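Local structure of dihydrodipicolinate synthase (Methanocaldococcus jannaschii DSM 2661, 2YXG) at residues Phe90-Gly95 with Ile125-Val130; Ile38-Thr43 with Lys57-Val62; Val99-Pro104 with Lys116-Val121; Ser158-Ala163 with Ala177-Leu182. The protein probably catalyses the condensation of pyruvate with (S)-aspartate-beta-semialdehyde to 4-hydroxy-tetrahydrodipicolinate, a step of lysine biosynthesis. All coordinates share one frame; numbering follows the deposited sequence.

Following the chain from the N terminus, interaction 2 comes first and closes a short loop, packing strand 37-40 against helix 52-66. Interaction 1 then opens on helix 81-94 and closes at the turn into strand 129-133; interaction 3, strand 98-102 with helix 111-124, is nested wholly inside that loop. Interaction 4 follows in series and pairs strands 157-162 and 180-183. All four reach the same parallel barrel sheet. V94 packs on I59, linking interactions 1 and 2; V99 and S101 pair with V130, linking 3 and 1; and I129 bonds to S158, leading on to interaction 4. L100 also packs against K161, joining 3 to 4 inside the barrel.

Interaction 1. Residues Phe90-Gly95 with Ile125-Val130; sequences FAEDVG and INLPIV
On the outside of the (beta/alpha)8 barrel, E92 of helix 81-94 reaches across to N126 and L127 in the turn that leads from helix 111-124 into strand 129-133. One carboxylate oxygen does the polar work. E92 OE2 accepts the N-H of N126 at 2.7 Å, from the syn side and 27° out of the carboxylate plane, and a weak bond from L127 N at 3.2 Å. E92 OE1 makes no bond across the contact but lies 3.6 Å from I125 CA, beside the start of the turn. E92 gets there as an extended arm, with CG opposite the backbone N (chi1 -172°). Along that arm L127 lies obliquely: its CG is 3.7 Å from E92 CG, and its CD1 rests 3.6 Å from E92 CA, with A91 O a little farther off. The methylenes are thus packed by leucine while the tip is held by amides. An alanine in place of E92 would probably leave the N126 and L127 amides without their carboxylate and L127 without much of the surface it packs on. Three residues on, G95 ends the helix in a Schellman motif, its N bonding back to E92 O at 3.1 Å. L127 O is in turn bound by N156. A helix side chain accepting amides of the next alpha-to-beta turn here ties together two successive beta-alpha units of a TIM barrel.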
loop_
_atom_site.group_PDB
_atom_site.type_symbol
_atom_site.label_atom_id
_atom_site.label_comp_id
_atom_site.label_asym_id
_atom_site.label_seq_id
_atom_site.Cartn_x
_atom_site.Cartn_y
_atom_site.Cartn_z
ATOM N N PHE A 90 13.720 -25.944 23.118
ATOM C CA PHE A 90 13.272 -27.251 22.715
ATOM C C PHE A 90 13.905 -27.761 21.397
ATOM O O PHE A 90 14.297 -28.920 21.294
ATOM C CB PHE A 90 11.768 -27.345 22.577
ATOM C CG PHE A 90 11.339 -28.697 22.042
ATOM C CD1 PHE A 90 11.214 -29.796 22.912
ATOM C CD2 PHE A 90 11.163 -28.896 20.656
ATOM C CE1 PHE A 90 10.840 -31.039 22.430
ATOM C CE2 PHE A 90 10.831 -30.143 20.166
ATOM C CZ PHE A 90 10.655 -31.225 21.051
ATOM N N ALA A 91 13.991 -26.901 20.384
ATOM C CA ALA A 91 14.602 -27.312 19.135
ATOM C C ALA A 91 16.062 -27.736 19.387
ATOM O O ALA A 91 16.564 -28.653 18.771
ATOM C CB ALA A 91 14.526 -26.199 18.138
ATOM N N GLU A 92 16.750 -27.058 20.289
ATOM C CA GLU A 92 18.164 -27.397 20.517
ATOM C C GLU A 92 18.284 -28.746 21.243
ATOM O O GLU A 92 18.989 -29.646 20.789
ATOM C CB GLU A 92 18.881 -26.306 21.289
ATOM C CG GLU A 92 20.414 -26.524 21.373
ATOM C CD GLU A 92 21.114 -25.344 21.969
ATOM O OE1 GLU A 92 20.718 -24.895 23.063
ATOM O OE2 GLU A 92 22.047 -24.840 21.353
ATOM N N ASP A 93 17.511 -28.870 22.309
ATOM C CA ASP A 93 17.448 -30.046 23.141
ATOM C C ASP A 93 17.059 -31.251 22.336
ATOM O O ASP A 93 17.580 -32.309 22.576
ATOM C CB ASP A 93 16.398 -29.873 24.251
ATOM C CG ASP A 93 16.828 -28.905 25.374
ATOM O OD1 ASP A 93 18.004 -28.413 25.409
ATOM O OD2 ASP A 93 15.937 -28.638 26.248
ATOM N N VAL A 94 16.141 -31.114 21.391
ATOM C CA VAL A 94 15.689 -32.274 20.649
ATOM C C VAL A 94 16.643 -32.691 19.515
ATOM O O VAL A 94 16.495 -33.772 18.982
ATOM C CB VAL A 94 14.215 -32.131 20.149
ATOM C CG1 VAL A 94 14.108 -31.183 18.925
ATOM C CG2 VAL A 94 13.636 -33.458 19.802
ATOM N N GLY A 95 17.618 -31.863 19.137
ATOM C CA GLY A 95 18.565 -32.315 18.075
ATOM C C GLY A 95 18.501 -31.643 16.717
ATOM O O GLY A 95 19.184 -32.086 15.787
ATOM N N ILE A 125 20.063 -20.111 23.180
ATOM C CA ILE A 125 20.527 -21.329 22.525
ATOM C C ILE A 125 21.853 -21.073 21.883
ATOM O O ILE A 125 22.229 -19.913 21.724
ATOM C CB ILE A 125 19.534 -21.823 21.431
ATOM C CG1 ILE A 125 19.371 -20.777 20.306
ATOM C CG2 ILE A 125 18.193 -22.216 22.076
ATOM C CD1 ILE A 125 18.491 -21.259 19.118
ATOM N N ASN A 126 22.540 -22.157 21.494
ATOM C CA ASN A 126 23.739 -22.045 20.701
ATOM C C ASN A 126 23.581 -22.374 19.197
ATOM O O ASN A 126 24.463 -22.065 18.412
ATOM C CB ASN A 126 24.907 -22.807 21.369
ATOM C CG ASN A 126 25.430 -22.049 22.635
ATOM O OD1 ASN A 126 25.496 -22.623 23.718
ATOM N ND2 ASN A 126 25.711 -20.729 22.490
ATOM N N LEU A 127 22.448 -22.935 18.803
ATOM C CA LEU A 127 22.124 -23.157 17.375
ATOM C C LEU A 127 22.220 -21.905 16.491
ATOM O O LEU A 127 21.960 -20.804 16.947
ATOM C CB LEU A 127 20.714 -23.760 17.244
ATOM C CG LEU A 127 20.516 -25.092 17.940
ATOM C CD1 LEU A 127 19.198 -25.734 17.469
ATOM C CD2 LEU A 127 21.745 -25.996 17.635
ATOM N N PRO A 128 22.578 -22.087 15.220
ATOM C CA PRO A 128 22.416 -20.978 14.268
ATOM C C PRO A 128 20.935 -20.611 14.164
ATOM O O PRO A 128 20.058 -21.473 14.318
ATOM C CB PRO A 128 22.897 -21.559 12.941
ATOM C CG PRO A 128 23.715 -22.820 13.275
ATOM C CD PRO A 128 23.136 -23.303 14.592
ATOM N N ILE A 129 20.675 -19.340 13.930
ATOM C CA ILE A 129 19.295 -18.846 13.838
ATOM C C ILE A 129 19.039 -18.215 12.477
ATOM O O ILE A 129 19.790 -17.341 12.055
ATOM C CB ILE A 129 19.030 -17.767 14.924
ATOM C CG1 ILE A 129 19.064 -18.423 16.309
ATOM C CG2 ILE A 129 17.665 -16.977 14.618
ATOM C CD1 ILE A 129 19.404 -17.495 17.366
ATOM N N VAL A 130 17.988 -18.675 11.801
ATOM C CA VAL A 130 17.475 -18.013 10.605
ATOM C C VAL A 130 16.298 -17.078 10.973
ATOM O O VAL A 130 15.222 -17.518 11.426
ATOM C CB VAL A 130 17.068 -19.076 9.548
ATOM C CG1 VAL A 130 16.688 -18.425 8.193
ATOM C CG2 VAL A 130 18.215 -20.073 9.331
#

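Interaction 2. Residues Ile38-Thr43 with Lys57-Val62; sequences IVAVGT and KVIEKV
V41 makes the tight end of this contact, setting one methyl against V58 and the other against I59 of helix 52-66. CG1 of V41 is pressed to 3.4 Å from V58 CG1, the two side chains lying alongside with reversed directions. The V41 and I59 side chains cross at about a right angle, V41 CG2 touching both CG1 and CD1 of I59 at 3.5 Å; all three carbon pairs are squeezed. V41 can reach the helix because its backbone takes a left-handed conformation (phi 51°) just after strand 37-40, which turns its side chain to the same side as that of A40. Toward the start of the strand the fit relaxes. A40 CB sits 3.8 Å from V62 CG2 but 4.4 Å from I59 CG1, and I38 CG2 meets V62 CG1 at 3.9 Å. I27 of helix 20-32 touches both I38 and V62, extending this apolar layer. No hydrogen bond crosses the interface. Away from the strand, K57 is exposed, its NZ in a long salt bridge (3.8 Å) with E60 OE1; E60 is only partly exposed and packs on V94. Beyond V41 the chain leads to T43, a predicted member of the catalytic proton relay, whose OG1 is hydrogen-bonded to Y106 OH of a second subunit. Strand and helix run nearly antiparallel (159°), as expected at the start of a beta-alpha-beta crossover in a TIM barrel.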
loop_
_atom_site.group_PDB
_atom_site.type_symbol
_atom_site.label_atom_id
_atom_site.label_comp_id
_atom_site.label_asym_id
_atom_site.label_seq_id
_atom_site.Cartn_x
_atom_site.Cartn_y
_atom_site.Cartn_z
ATOM N N ILE A 38 15.720 -29.402 5.703
ATOM C CA ILE A 38 14.295 -29.396 5.872
ATOM C C ILE A 38 13.905 -28.374 6.946
ATOM O O ILE A 38 14.498 -28.325 8.008
ATOM C CB ILE A 38 13.809 -30.842 6.221
ATOM C CG1 ILE A 38 13.996 -31.722 4.960
ATOM C CG2 ILE A 38 12.378 -30.848 6.766
ATOM C CD1 ILE A 38 13.224 -33.036 4.930
ATOM N N VAL A 39 12.896 -27.572 6.629
ATOM C CA VAL A 39 12.306 -26.658 7.554
ATOM C C VAL A 39 10.998 -27.252 8.125
ATOM O O VAL A 39 10.008 -27.385 7.393
ATOM C CB VAL A 39 12.089 -25.275 6.893
ATOM C CG1 VAL A 39 11.588 -24.276 7.900
ATOM C CG2 VAL A 39 13.381 -24.784 6.252
ATOM N N ALA A 40 11.004 -27.610 9.424
ATOM C CA ALA A 40 9.819 -28.215 10.047
ATOM C C ALA A 40 8.979 -27.223 10.807
ATOM O O ALA A 40 9.501 -26.342 11.512
ATOM C CB ALA A 40 10.204 -29.385 11.010
ATOM N N VAL A 41 7.662 -27.431 10.706
ATOM C CA VAL A 41 6.668 -26.689 11.471
ATOM C C VAL A 41 6.843 -25.149 11.377
ATOM O O VAL A 41 6.837 -24.466 12.410
ATOM C CB VAL A 41 6.570 -27.169 12.972
ATOM C CG1 VAL A 41 6.186 -28.635 13.080
ATOM C CG2 VAL A 41 7.830 -26.928 13.747
ATOM N N GLY A 42 7.038 -24.633 10.156
ATOM C CA GLY A 42 6.883 -23.193 9.864
ATOM C C GLY A 42 5.474 -23.007 9.328
ATOM O O GLY A 42 4.626 -23.885 9.503
ATOM N N THR A 43 5.222 -21.875 8.674
ATOM C CA THR A 43 3.909 -21.541 8.135
ATOM C C THR A 43 3.371 -22.622 7.201
ATOM O O THR A 43 2.238 -23.015 7.298
ATOM C CB THR A 43 3.942 -20.202 7.365
ATOM O OG1 THR A 43 4.625 -19.236 8.157
ATOM C CG2 THR A 43 2.491 -19.704 7.080
ATOM N N LYS A 57 6.349 -32.967 18.764
ATOM C CA LYS A 57 6.459 -34.305 18.234
ATOM C C LYS A 57 6.799 -34.205 16.776
ATOM O O LYS A 57 7.512 -35.053 16.277
ATOM C CB LYS A 57 5.148 -35.085 18.368
ATOM C CG LYS A 57 4.745 -35.577 19.744
ATOM C CD LYS A 57 5.692 -36.679 20.223
ATOM C CE LYS A 57 5.111 -38.105 20.054
ATOM N NZ LYS A 57 6.054 -39.108 20.737
ATOM N N VAL A 58 6.250 -33.208 16.059
ATOM C CA VAL A 58 6.631 -33.092 14.622
ATOM C C VAL A 58 8.124 -32.819 14.462
ATOM O O VAL A 58 8.751 -33.484 13.675
ATOM C CB VAL A 58 5.817 -32.072 13.786
ATOM C CG1 VAL A 58 6.456 -31.939 12.388
ATOM C CG2 VAL A 58 4.360 -32.510 13.660
ATOM N N ILE A 59 8.684 -31.851 15.180
ATOM C CA ILE A 59 10.137 -31.588 15.103
ATOM C C ILE A 59 10.966 -32.850 15.431
ATOM O O ILE A 59 11.915 -33.226 14.701
ATOM C CB ILE A 59 10.558 -30.359 15.967
ATOM C CG1 ILE A 59 10.037 -29.055 15.347
ATOM C CG2 ILE A 59 12.106 -30.254 16.067
ATOM C CD1 ILE A 59 10.032 -27.859 16.295
ATOM N N GLU A 60 10.574 -33.523 16.516
ATOM C CA GLU A 60 11.159 -34.787 16.971
ATOM C C GLU A 60 11.144 -35.804 15.841
ATOM O O GLU A 60 12.170 -36.426 15.543
ATOM C CB GLU A 60 10.330 -35.313 18.153
ATOM C CG GLU A 60 11.149 -36.072 19.219
ATOM C CD GLU A 60 10.381 -37.223 19.891
ATOM O OE1 GLU A 60 9.305 -37.658 19.377
ATOM O OE2 GLU A 60 10.859 -37.706 20.940
ATOM N N LYS A 61 9.987 -35.972 15.181
ATOM C CA LYS A 61 9.919 -36.959 14.101
ATOM C C LYS A 61 10.891 -36.575 12.961
ATOM O O LYS A 61 11.637 -37.424 12.408
ATOM C CB LYS A 61 8.492 -37.146 13.620
ATOM C CG LYS A 61 8.343 -38.146 12.447
ATOM C CD LYS A 61 8.274 -39.614 12.986
ATOM C CE LYS A 61 8.500 -40.648 11.861
ATOM N NZ LYS A 61 8.278 -42.045 12.345
ATOM N N VAL A 62 10.952 -35.274 12.664
ATOM C CA VAL A 62 11.824 -34.813 11.571
ATOM C C VAL A 62 13.338 -35.058 11.865
ATOM O O VAL A 62 14.089 -35.560 10.999
ATOM C CB VAL A 62 11.542 -33.327 11.220
ATOM C CG1 VAL A 62 12.489 -32.848 10.119
ATOM C CG2 VAL A 62 10.088 -33.198 10.731
#

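Interaction 3. Residues Val99-Pro104 with Lys116-Val121; sequences VLSITP and KHFGKV
S101 OG lies at the edge of the F118 ring, in its plane, 3.5 Å from CE1 of F118 and with V121 CG1 4.3 Å away; no hydrogen bond joins the two segments. The backbone of the same serine is close too, S101 O approaching F118 CE1 at 3.3 Å. With chi1 at -71° the phenylalanine leans from helix 111-124 toward the strand end, and its CZ comes 3.6 Å from T103 CA, while T103 CG2 stands 3.9 Å from CZ of F118. Beside it H117 holds its ring under P104: CG of P104 sits over the centre of the imidazole, 3.6 Å from the centroid and only 6° off the ring normal, a CH-pi contact. A serine in place of H117 would probably deprive P104 CG of the flat face it rests on and leave a gap beneath the proline ring. T81 and A84 of helix 81-94 also touch the H117 side chain, and P104 packs on P267 of a second subunit. I102 points to the barrel interior, close to Y132, the predicted proton donor/acceptor. The end of a strand and the loop after it, packed on the helix that runs back antiparallel (161°), make the beta-alpha layer of a TIM barrel.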
loop_
_atom_site.group_PDB
_atom_site.type_symbol
_atom_site.label_atom_id
_atom_site.label_comp_id
_atom_site.label_asym_id
_atom_site.label_seq_id
_atom_site.Cartn_x
_atom_site.Cartn_y
_atom_site.Cartn_z
ATOM N N VAL A 99 17.443 -22.966 14.004
ATOM C CA VAL A 99 16.098 -22.539 14.313
ATOM C C VAL A 99 15.686 -21.510 13.258
ATOM O O VAL A 99 16.493 -20.684 12.857
ATOM C CB VAL A 99 16.014 -22.116 15.815
ATOM C CG1 VAL A 99 15.364 -20.809 16.051
ATOM C CG2 VAL A 99 15.336 -23.200 16.604
ATOM N N LEU A 100 14.453 -21.647 12.753
ATOM C CA LEU A 100 13.831 -20.559 12.020
ATOM C C LEU A 100 12.913 -19.788 12.976
ATOM O O LEU A 100 12.046 -20.382 13.654
ATOM C CB LEU A 100 13.022 -21.080 10.831
ATOM C CG LEU A 100 12.433 -19.911 10.007
ATOM C CD1 LEU A 100 13.226 -19.658 8.717
ATOM C CD2 LEU A 100 10.952 -20.098 9.790
ATOM N N SER A 101 13.072 -18.469 12.983
ATOM C CA SER A 101 12.401 -17.634 13.953
ATOM C C SER A 101 11.740 -16.374 13.262
ATOM O O SER A 101 12.418 -15.435 12.836
ATOM C CB SER A 101 13.420 -17.242 15.029
ATOM O OG SER A 101 12.790 -16.522 16.067
ATOM N N ILE A 102 10.428 -16.383 13.133
ATOM C CA ILE A 102 9.703 -15.326 12.411
ATOM C C ILE A 102 9.592 -14.070 13.280
ATOM O O ILE A 102 9.483 -14.149 14.531
ATOM C CB ILE A 102 8.276 -15.850 11.990
ATOM C CG1 ILE A 102 7.579 -14.914 10.965
ATOM C CG2 ILE A 102 7.408 -16.143 13.243
ATOM C CD1 ILE A 102 6.358 -15.554 10.225
ATOM N N THR A 103 9.637 -12.895 12.633
ATOM C CA THR A 103 9.320 -11.684 13.347
ATOM C C THR A 103 7.889 -11.888 13.923
ATOM O O THR A 103 6.993 -12.351 13.198
ATOM C CB THR A 103 9.313 -10.448 12.428
ATOM O OG1 THR A 103 8.190 -10.553 11.531
ATOM C CG2 THR A 103 10.649 -10.330 11.573
ATOM N N PRO A 104 7.675 -11.544 15.210
ATOM C CA PRO A 104 6.320 -11.515 15.798
ATOM C C PRO A 104 5.316 -10.845 14.880
ATOM O O PRO A 104 5.587 -9.775 14.338
ATOM C CB PRO A 104 6.517 -10.636 17.045
ATOM C CG PRO A 104 7.895 -11.074 17.530
ATOM C CD PRO A 104 8.691 -11.129 16.202
ATOM N N LYS A 116 15.253 -6.855 20.621
ATOM C CA LYS A 116 15.245 -7.407 21.969
ATOM C C LYS A 116 14.650 -8.805 21.935
ATOM O O LYS A 116 15.221 -9.743 22.500
ATOM C CB LYS A 116 14.386 -6.541 22.868
ATOM C CG LYS A 116 15.053 -5.316 23.496
ATOM C CD LYS A 116 14.038 -4.633 24.473
ATOM C CE LYS A 116 14.737 -3.774 25.485
ATOM N NZ LYS A 116 14.952 -2.383 24.964
ATOM N N HIS A 117 13.494 -8.941 21.272
ATOM C CA HIS A 117 12.923 -10.259 20.970
ATOM C C HIS A 117 13.944 -11.248 20.411
ATOM O O HIS A 117 14.147 -12.305 21.017
ATOM C CB HIS A 117 11.705 -10.153 20.046
ATOM C CG HIS A 117 11.073 -11.476 19.718
ATOM N ND1 HIS A 117 11.398 -12.198 18.588
ATOM C CD2 HIS A 117 10.112 -12.186 20.357
ATOM C CE1 HIS A 117 10.652 -13.295 18.541
ATOM N NE2 HIS A 117 9.874 -13.316 19.610
ATOM N N PHE A 118 14.618 -10.909 19.307
ATOM C CA PHE A 118 15.571 -11.901 18.698
ATOM C C PHE A 118 16.831 -12.062 19.565
ATOM O O PHE A 118 17.482 -13.072 19.527
ATOM C CB PHE A 118 15.971 -11.551 17.232
ATOM C CG PHE A 118 14.855 -11.739 16.235
ATOM C CD1 PHE A 118 14.239 -12.996 16.068
ATOM C CD2 PHE A 118 14.382 -10.683 15.490
ATOM C CE1 PHE A 118 13.197 -13.177 15.161
ATOM C CE2 PHE A 118 13.341 -10.876 14.536
ATOM C CZ PHE A 118 12.767 -12.107 14.386
ATOM N N GLY A 119 17.178 -11.008 20.309
ATOM C CA GLY A 119 18.276 -11.046 21.285
ATOM C C GLY A 119 18.023 -12.119 22.332
ATOM O O GLY A 119 18.912 -12.901 22.624
ATOM N N LYS A 120 16.807 -12.172 22.881
ATOM C CA LYS A 120 16.461 -13.205 23.891
ATOM C C LYS A 120 16.511 -14.605 23.280
ATOM O O LYS A 120 16.948 -15.560 23.939
ATOM C CB LYS A 120 15.069 -12.971 24.544
ATOM C CG LYS A 120 14.855 -11.612 25.265
ATOM C CD LYS A 120 15.514 -11.535 26.674
ATOM C CE LYS A 120 14.572 -12.074 27.793
ATOM N NZ LYS A 120 15.266 -12.500 29.105
ATOM N N VAL A 121 16.039 -14.749 22.036
ATOM C CA VAL A 121 16.140 -16.035 21.340
ATOM C C VAL A 121 17.627 -16.453 21.186
ATOM O O VAL A 121 18.007 -17.580 21.525
ATOM C CB VAL A 121 15.382 -16.023 19.976
ATOM C CG1 VAL A 121 15.650 -17.234 19.177
ATOM C CG2 VAL A 121 13.846 -15.862 20.221
#

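Interaction 4. Residues Ser158-Ala163 with Ala177-Leu182; sequences SAVKEA and AKITVL
S158-E162 and T180-L182 run side by side as parallel strands of the TIM barrel, their axes 4.7 Å apart and inclined at 28°. Four backbone bonds join them. T180 N gives to S158 O at 3.1 Å, in the carbonyl plane. V160 then bonds on both sides of V181: its N reaches T180 O at 2.9 Å, nearly along the C=O axis, and its O takes L182 N at 2.7 Å, tilted from the carbonyl plane. E162 N closes the ladder on L182 O at 2.8 Å. A159, K161, T180 and L182 share the inner face of the sheet, where A159 CB meets L182 CD1 at 4.2 Å. K161, the predicted Schiff-base lysine, stretches along this face with every torsion near 180° toward I201 and Y132, making a cation-pi contact with the tyrosine. V160 and V181 face the helices outside; V181 lies against L173 and I174 of helix 168-177, the connection between the two strands. The E162 chain turns away after CG, and OE2 is hydrogen-bonded to N133 ND2. Just before strand 180-183, I179 CD1 is a tight 3.5 Å from V160 CG2.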
loop_
_atom_site.group_PDB
_atom_site.type_symbol
_atom_site.label_atom_id
_atom_site.label_comp_id
_atom_site.label_asym_id
_atom_site.label_seq_id
_atom_site.Cartn_x
_atom_site.Cartn_y
_atom_site.Cartn_z
ATOM N N SER A 158 22.524 -16.058 11.964
ATOM C CA SER A 158 23.281 -16.600 10.855
ATOM C C SER A 158 22.696 -16.266 9.478
ATOM O O SER A 158 23.448 -15.905 8.565
ATOM C CB SER A 158 23.459 -18.090 11.033
ATOM O OG SER A 158 23.886 -18.628 9.793
ATOM N N ALA A 159 21.368 -16.335 9.338
ATOM C CA ALA A 159 20.741 -16.052 8.067
ATOM C C ALA A 159 19.452 -15.262 8.234
ATOM O O ALA A 159 18.918 -15.121 9.369
ATOM C CB ALA A 159 20.517 -17.353 7.301
ATOM N N VAL A 160 19.008 -14.674 7.118
ATOM C CA VAL A 160 17.613 -14.228 6.951
ATOM C C VAL A 160 16.891 -14.947 5.757
ATOM O O VAL A 160 17.376 -14.925 4.615
ATOM C CB VAL A 160 17.579 -12.693 6.682
ATOM C CG1 VAL A 160 16.204 -12.086 7.054
ATOM C CG2 VAL A 160 18.687 -12.018 7.442
ATOM N N LYS A 161 15.734 -15.543 6.036
ATOM C CA LYS A 161 14.747 -15.884 4.998
ATOM C C LYS A 161 13.982 -14.607 4.677
ATOM O O LYS A 161 13.168 -14.115 5.505
ATOM C CB LYS A 161 13.801 -16.985 5.480
ATOM C CG LYS A 161 12.599 -17.303 4.546
ATOM C CD LYS A 161 11.609 -18.347 5.211
ATOM C CE LYS A 161 10.540 -18.805 4.187
ATOM N NZ LYS A 161 9.387 -19.561 4.779
ATOM N N GLU A 162 14.316 -14.023 3.514
ATOM C CA GLU A 162 13.748 -12.714 3.128
ATOM C C GLU A 162 12.549 -12.859 2.235
ATOM O O GLU A 162 12.717 -13.207 1.060
ATOM C CB GLU A 162 14.827 -11.800 2.498
ATOM C CG GLU A 162 14.380 -10.312 2.272
ATOM C CD GLU A 162 13.716 -9.659 3.517
ATOM O OE1 GLU A 162 14.465 -8.994 4.268
ATOM O OE2 GLU A 162 12.478 -9.807 3.740
ATOM N N ALA A 163 11.339 -12.675 2.781
ATOM C CA ALA A 163 10.108 -12.700 1.919
ATOM C C ALA A 163 9.540 -11.340 1.492
ATOM O O ALA A 163 8.469 -11.299 0.884
ATOM C CB ALA A 163 8.958 -13.522 2.558
ATOM N N ALA A 177 24.755 -6.240 6.208
ATOM C CA ALA A 177 24.497 -7.359 7.159
ATOM C C ALA A 177 25.636 -8.263 7.665
ATOM O O ALA A 177 25.791 -8.458 8.897
ATOM C CB ALA A 177 23.453 -8.237 6.560
ATOM N N LYS A 178 26.399 -8.832 6.726
ATOM C CA LYS A 178 27.108 -10.057 6.977
ATOM C C LYS A 178 26.136 -10.992 7.706
ATOM O O LYS A 178 26.286 -11.302 8.911
ATOM C CB LYS A 178 28.380 -9.850 7.800
ATOM C CG LYS A 178 29.209 -8.595 7.488
ATOM C CD LYS A 178 29.762 -8.044 8.817
ATOM C CE LYS A 178 28.622 -7.658 9.790
ATOM N NZ LYS A 178 27.987 -6.355 9.450
ATOM N N ILE A 179 25.075 -11.353 6.987
ATOM C CA ILE A 179 24.340 -12.566 7.239
ATOM C C ILE A 179 24.161 -13.158 5.862
ATOM O O ILE A 179 24.198 -12.441 4.870
ATOM C CB ILE A 179 22.931 -12.319 7.881
ATOM C CG1 ILE A 179 22.347 -10.990 7.433
ATOM C CG2 ILE A 179 22.998 -12.315 9.384
ATOM C CD1 ILE A 179 21.712 -11.005 6.122
ATOM N N THR A 180 23.928 -14.465 5.817
ATOM C CA THR A 180 23.460 -15.125 4.614
ATOM C C THR A 180 22.012 -14.745 4.298
ATOM O O THR A 180 21.125 -14.741 5.191
ATOM C CB THR A 180 23.570 -16.603 4.807
ATOM O OG1 THR A 180 24.920 -16.894 5.150
ATOM C CG2 THR A 180 23.179 -17.364 3.555
ATOM N N VAL A 181 21.766 -14.371 3.048
ATOM C CA VAL A 181 20.373 -14.181 2.630
ATOM C C VAL A 181 19.824 -15.450 1.992
ATOM O O VAL A 181 20.434 -15.952 1.066
ATOM C CB VAL A 181 20.189 -12.950 1.679
ATOM C CG1 VAL A 181 18.736 -12.882 1.156
ATOM C CG2 VAL A 181 20.626 -11.630 2.383
ATOM N N LEU A 182 18.702 -15.968 2.512
ATOM C CA LEU A 182 17.899 -17.003 1.821
ATOM C C LEU A 182 16.601 -16.391 1.243
ATOM O O LEU A 182 15.950 -15.543 1.869
ATOM C CB LEU A 182 17.536 -18.188 2.736
ATOM C CG LEU A 182 18.757 -18.837 3.438
ATOM C CD1 LEU A 182 18.370 -19.754 4.613
ATOM C CD2 LEU A 182 19.690 -19.555 2.428
#